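Local coordinates for protein metallophosphoesterase (Sphaerobacter thermophilus, PDB 3RQZ) that binds zinc ions at a dinuclear metal site and probably acts as a phosphatase of the calcineurin-like metallophosphoesterase superfamily, at residues A[9-21]-A[42-54]. Residues are numbered along the deposited sequence; the frame is centred on the assembly and turned at random.
Sequences ISDVHANLVALEA and GPRPRECVELVRV. With ZN (zinc ion), chain D.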
loop_
_atom_site.group_PDB
_atom_site.type_symbol
_atom_site.label_atom_id
_atom_site.label_comp_id
_atom_site.label_asym_id
_atom_site.label_seq_id
_atom_site.Cartn_x
_atom_site.Cartn_y
_atom_site.Cartn_z
ATOM N N ILE A 9 5.555 2.573 0.202
ATOM C CA ILE A 9 4.895 1.324 0.572
ATOM C C ILE A 9 3.384 1.488 0.582
ATOM O O ILE A 9 2.848 2.608 0.759
ATOM C CB ILE A 9 5.363 0.757 1.991
ATOM C CG1 ILE A 9 5.102 1.782 3.132
ATOM C CG2 ILE A 9 6.834 0.291 1.925
ATOM C CD1 ILE A 9 5.457 1.284 4.542
ATOM N N SER A 10 2.699 0.374 0.403
ATOM C CA SER A 10 1.253 0.355 0.430
ATOM C C SER A 10 0.774 -1.006 0.897
ATOM O O SER A 10 1.485 -2.019 0.738
ATOM C CB SER A 10 0.692 0.657 -0.967
ATOM O OG SER A 10 -0.706 0.889 -0.918
ATOM N N ASP A 11 -0.425 -1.029 1.473
ATOM C CA ASP A 11 -1.139 -2.277 1.725
ATOM C C ASP A 11 -0.324 -3.229 2.601
ATOM O O ASP A 11 -0.174 -4.425 2.318
ATOM C CB ASP A 11 -1.623 -2.906 0.387
ATOM C CG ASP A 11 -2.549 -1.967 -0.395
ATOM O OD1 ASP A 11 -3.747 -1.853 -0.025
ATOM O OD2 ASP A 11 -2.080 -1.325 -1.375
ATOM N N VAL A 12 0.201 -2.667 3.678
ATOM C CA VAL A 12 0.881 -3.435 4.707
ATOM C C VAL A 12 -0.082 -4.472 5.315
ATOM O O VAL A 12 0.283 -5.632 5.547
ATOM C CB VAL A 12 1.479 -2.487 5.777
ATOM C CG1 VAL A 12 2.015 -3.302 6.977
ATOM C CG2 VAL A 12 2.589 -1.608 5.121
ATOM N N HIS A 13 -1.324 -4.067 5.551
ATOM C CA HIS A 13 -2.333 -5.015 5.992
ATOM C C HIS A 13 -1.861 -5.825 7.186
ATOM O O HIS A 13 -1.945 -7.055 7.192
ATOM C CB HIS A 13 -2.808 -5.913 4.823
ATOM C CG HIS A 13 -3.804 -5.235 3.928
ATOM N ND1 HIS A 13 -4.987 -4.712 4.404
ATOM C CD2 HIS A 13 -3.777 -4.964 2.600
ATOM C CE1 HIS A 13 -5.659 -4.163 3.402
ATOM N NE2 HIS A 13 -4.939 -4.292 2.298
ATOM N N ALA A 14 -1.329 -5.122 8.189
ATOM C CA ALA A 14 -1.059 -5.719 9.476
ATOM C C ALA A 14 -0.066 -6.892 9.387
ATOM O O ALA A 14 -0.011 -7.745 10.268
ATOM C CB ALA A 14 -2.421 -6.143 10.130
ATOM N N ASN A 15 0.727 -6.915 8.318
ATOM C CA ASN A 15 1.730 -7.959 8.131
ATOM C C ASN A 15 3.098 -7.408 8.588
ATOM O O ASN A 15 3.883 -6.881 7.797
ATOM C CB ASN A 15 1.733 -8.430 6.664
ATOM C CG ASN A 15 2.535 -9.723 6.438
ATOM O OD1 ASN A 15 3.435 -10.088 7.211
ATOM N ND2 ASN A 15 2.189 -10.426 5.374
ATOM N N LEU A 16 3.342 -7.522 9.888
ATOM C CA LEU A 16 4.532 -6.961 10.542
ATOM C C LEU A 16 5.796 -7.631 10.033
ATOM O O LEU A 16 6.795 -6.962 9.788
ATOM C CB LEU A 16 4.442 -7.112 12.082
ATOM C CG LEU A 16 5.638 -6.612 12.934
ATOM C CD1 LEU A 16 5.909 -5.141 12.708
ATOM C CD2 LEU A 16 5.405 -6.885 14.400
ATOM N N VAL A 17 5.736 -8.942 9.828
ATOM C CA VAL A 17 6.912 -9.674 9.366
ATOM C C VAL A 17 7.302 -9.135 7.962
ATOM O O VAL A 17 8.472 -8.883 7.709
ATOM C CB VAL A 17 6.659 -11.179 9.343
ATOM C CG1 VAL A 17 7.859 -11.955 8.799
ATOM C CG2 VAL A 17 6.301 -11.661 10.776
ATOM N N ALA A 18 6.321 -8.965 7.076
ATOM C CA ALA A 18 6.602 -8.475 5.736
ATOM C C ALA A 18 7.089 -7.015 5.803
ATOM O O ALA A 18 8.017 -6.648 5.100
ATOM C CB ALA A 18 5.350 -8.591 4.829
ATOM N N LEU A 19 6.479 -6.203 6.662
ATOM C CA LEU A 19 6.942 -4.820 6.837
ATOM C C LEU A 19 8.406 -4.737 7.339
ATOM O O LEU A 19 9.210 -3.970 6.814
ATOM C CB LEU A 19 5.989 -4.025 7.752
ATOM C CG LEU A 19 6.315 -2.540 7.939
ATOM C CD1 LEU A 19 6.418 -1.785 6.582
ATOM C CD2 LEU A 19 5.261 -1.860 8.847
ATOM N N GLU A 20 8.759 -5.540 8.338
ATOM C CA GLU A 20 10.153 -5.555 8.831
ATOM C C GLU A 20 11.132 -6.037 7.757
ATOM O O GLU A 20 12.250 -5.549 7.678
ATOM C CB GLU A 20 10.289 -6.406 10.100
ATOM C CG GLU A 20 9.534 -5.807 11.295
ATOM C CD GLU A 20 9.591 -6.707 12.513
ATOM O OE1 GLU A 20 9.284 -7.923 12.393
ATOM O OE2 GLU A 20 9.952 -6.207 13.596
ATOM N N ALA A 21 10.700 -6.987 6.932
ATOM C CA ALA A 21 11.526 -7.506 5.847
ATOM C C ALA A 21 11.759 -6.378 4.842
ATOM O O ALA A 21 12.899 -6.181 4.365
ATOM C CB ALA A 21 10.859 -8.715 5.171
ATOM N N GLY A 42 -4.178 -8.981 8.221
ATOM C CA GLY A 42 -3.010 -9.521 8.934
ATOM C C GLY A 42 -3.119 -9.531 10.459
ATOM O O GLY A 42 -4.034 -8.938 11.024
ATOM N N PRO A 43 -2.178 -10.224 11.131
ATOM C CA PRO A 43 -2.212 -10.467 12.579
ATOM C C PRO A 43 -1.647 -9.377 13.481
ATOM O O PRO A 43 -1.737 -9.501 14.705
ATOM C CB PRO A 43 -1.338 -11.732 12.726
ATOM C CG PRO A 43 -0.295 -11.533 11.659
ATOM C CD PRO A 43 -0.994 -10.843 10.498
ATOM N N ARG A 44 -1.065 -8.324 12.907
ATOM C CA ARG A 44 -0.370 -7.336 13.743
ATOM C C ARG A 44 -0.783 -5.905 13.426
ATOM O O ARG A 44 0.075 -5.072 13.100
ATOM C CB ARG A 44 1.172 -7.503 13.651
ATOM C CG ARG A 44 1.755 -8.814 14.265
ATOM C CD ARG A 44 1.593 -8.885 15.793
ATOM N NE ARG A 44 2.107 -10.138 16.385
ATOM C CZ ARG A 44 1.376 -11.214 16.651
ATOM N NH1 ARG A 44 0.081 -11.234 16.342
ATOM N NH2 ARG A 44 1.949 -12.293 17.204
ATOM N N PRO A 45 -2.093 -5.598 13.516
ATOM C CA PRO A 45 -2.495 -4.219 13.165
ATOM C C PRO A 45 -1.924 -3.131 14.072
ATOM O O PRO A 45 -1.525 -2.069 13.555
ATOM C CB PRO A 45 -4.035 -4.260 13.217
ATOM C CG PRO A 45 -4.341 -5.485 14.106
ATOM C CD PRO A 45 -3.254 -6.459 13.805
ATOM N N ARG A 46 -1.846 -3.360 15.391
ATOM C CA ARG A 46 -1.330 -2.306 16.274
ATOM C C ARG A 46 0.111 -1.975 15.936
ATOM O O ARG A 46 0.483 -0.806 15.805
ATOM C CB ARG A 46 -1.421 -2.717 17.744
ATOM C CG ARG A 46 -2.842 -2.739 18.258
ATOM C CD ARG A 46 -2.867 -2.879 19.803
ATOM N NE ARG A 46 -2.290 -4.161 20.198
ATOM C CZ ARG A 46 -2.978 -5.299 20.323
ATOM N NH1 ARG A 46 -4.295 -5.321 20.125
ATOM N NH2 ARG A 46 -2.354 -6.424 20.670
ATOM N N GLU A 47 0.921 -3.025 15.810
ATOM C CA GLU A 47 2.357 -2.856 15.599
ATOM C C GLU A 47 2.625 -2.156 14.247
ATOM O O GLU A 47 3.542 -1.316 14.136
ATOM C CB GLU A 47 3.052 -4.236 15.671
ATOM C CG GLU A 47 3.034 -4.909 17.047
ATOM C CD GLU A 47 1.753 -5.713 17.346
ATOM O OE1 GLU A 47 0.785 -5.731 16.541
ATOM O OE2 GLU A 47 1.695 -6.320 18.421
ATOM N N CYS A 48 1.816 -2.467 13.227
ATOM C CA CYS A 48 2.008 -1.845 11.926
ATOM C C CYS A 48 1.604 -0.371 11.964
ATOM O O CYS A 48 2.308 0.462 11.388
ATOM C CB CYS A 48 1.327 -2.613 10.781
ATOM S SG CYS A 48 2.090 -4.220 10.447
ATOM N N VAL A 49 0.516 -0.034 12.668
ATOM C CA VAL A 49 0.136 1.372 12.808
ATOM C C VAL A 49 1.215 2.149 13.569
ATOM O O VAL A 49 1.568 3.272 13.198
ATOM C CB VAL A 49 -1.242 1.548 13.548
ATOM C CG1 VAL A 49 -1.476 3.013 13.958
ATOM C CG2 VAL A 49 -2.367 1.061 12.687
ATOM N N GLU A 50 1.721 1.563 14.647
ATOM C CA GLU A 50 2.741 2.238 15.455
ATOM C C GLU A 50 3.982 2.559 14.627
ATOM O O GLU A 50 4.502 3.684 14.689
ATOM C CB GLU A 50 3.079 1.420 16.713
ATOM C CG GLU A 50 1.891 1.368 17.681
ATOM C CD GLU A 50 2.007 0.288 18.747
ATOM O OE1 GLU A 50 3.119 -0.224 18.958
ATOM O OE2 GLU A 50 0.986 -0.031 19.403
ATOM N N LEU A 51 4.413 1.599 13.817
ATOM C CA LEU A 51 5.565 1.780 12.933
ATOM C C LEU A 51 5.372 2.827 11.845
ATOM O O LEU A 51 6.211 3.730 11.680
ATOM C CB LEU A 51 5.905 0.467 12.231
ATOM C CG LEU A 51 6.760 -0.487 13.032
ATOM C CD1 LEU A 51 6.930 -1.744 12.241
ATOM C CD2 LEU A 51 8.089 0.143 13.270
ATOM N N VAL A 52 4.284 2.683 11.087
ATOM C CA VAL A 52 3.968 3.645 10.020
ATOM C C VAL A 52 3.838 5.082 10.559
ATOM O O VAL A 52 4.331 6.052 9.929
ATOM C CB VAL A 52 2.711 3.215 9.194
ATOM C CG1 VAL A 52 2.235 4.381 8.271
ATOM C CG2 VAL A 52 3.037 1.979 8.350
ATOM N N ARG A 53 3.190 5.234 11.714
ATOM C CA ARG A 53 3.040 6.558 12.347
ATOM C C ARG A 53 4.387 7.285 12.505
ATOM O O ARG A 53 4.526 8.472 12.119
ATOM C CB ARG A 53 2.362 6.435 13.712
ATOM C CG ARG A 53 2.266 7.753 14.468
ATOM C CD ARG A 53 1.413 7.603 15.721
ATOM N NE ARG A 53 1.025 8.911 16.223
ATOM C CZ ARG A 53 0.011 9.138 17.037
ATOM N NH1 ARG A 53 -0.760 8.126 17.472
ATOM N NH2 ARG A 53 -0.235 10.386 17.399
ATOM N N VAL A 54 5.365 6.574 13.075
ATOM C CA VAL A 54 6.684 7.147 13.370
ATOM C C VAL A 54 7.480 7.349 12.061
ATOM O O VAL A 54 8.130 8.385 11.863
ATOM C CB VAL A 54 7.504 6.220 14.371
ATOM C CG1 VAL A 54 8.970 6.652 14.449
ATOM C CG2 VAL A 54 6.890 6.257 15.750
HETATM ZN ZN ZN D . -5.422 -3.140 0.455
HETATM O O HOH W 1 -7.554 -4.305 0.132
#
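The Asp-x-His metal loop of the phosphoesterase site meets the start of helix 45-54 here, with Ala14 against Pro45 and Val12 against Cys48. Asp11 OD1 and His13 NE2 bind one zinc ion, each at 2.2 Å; Asp37 and His152 complete its protein ligands. His13 ND1 is held by Val39 O. In the same loop, Ala14 O accepts a hydrogen bond from Arg44 N at 2.9 Å. The N-H lies in the carbonyl plane, on a lone pair, with 144° at the hydrogen. Ala14 CB packs against Pro45 CD. Cys48 SG is anti to its own carbonyl carbon, chi1 -68°, which sends it into the turn beside Val12 CG1, 3.6 Å away. Leu16 lies across Leu51 at about a right angle, CD1 to CD1 3.6 Å. The side chains of Leu19 and Leu51 run past each other in opposite directions, with Leu19 CD2 3.8 Å from Leu51 CD1. Arg44 covers Leu16 with CB, 3.6 Å from Leu16 CB. The chain then bends at chi2, and NH1 returns to Pro43 O at 3.0 Å, above the carbonyl plane. A glycine in place of Arg44 would probably uncover Leu16 CB and leave Pro43 O without this donor. Helix 16-21 and helix 45-54 run at 30° to each other, in roughly the same direction. Such a metal-binding loop between strand 6-9 and helix 16-26 is typical of the calcineurin-like phosphoesterase fold.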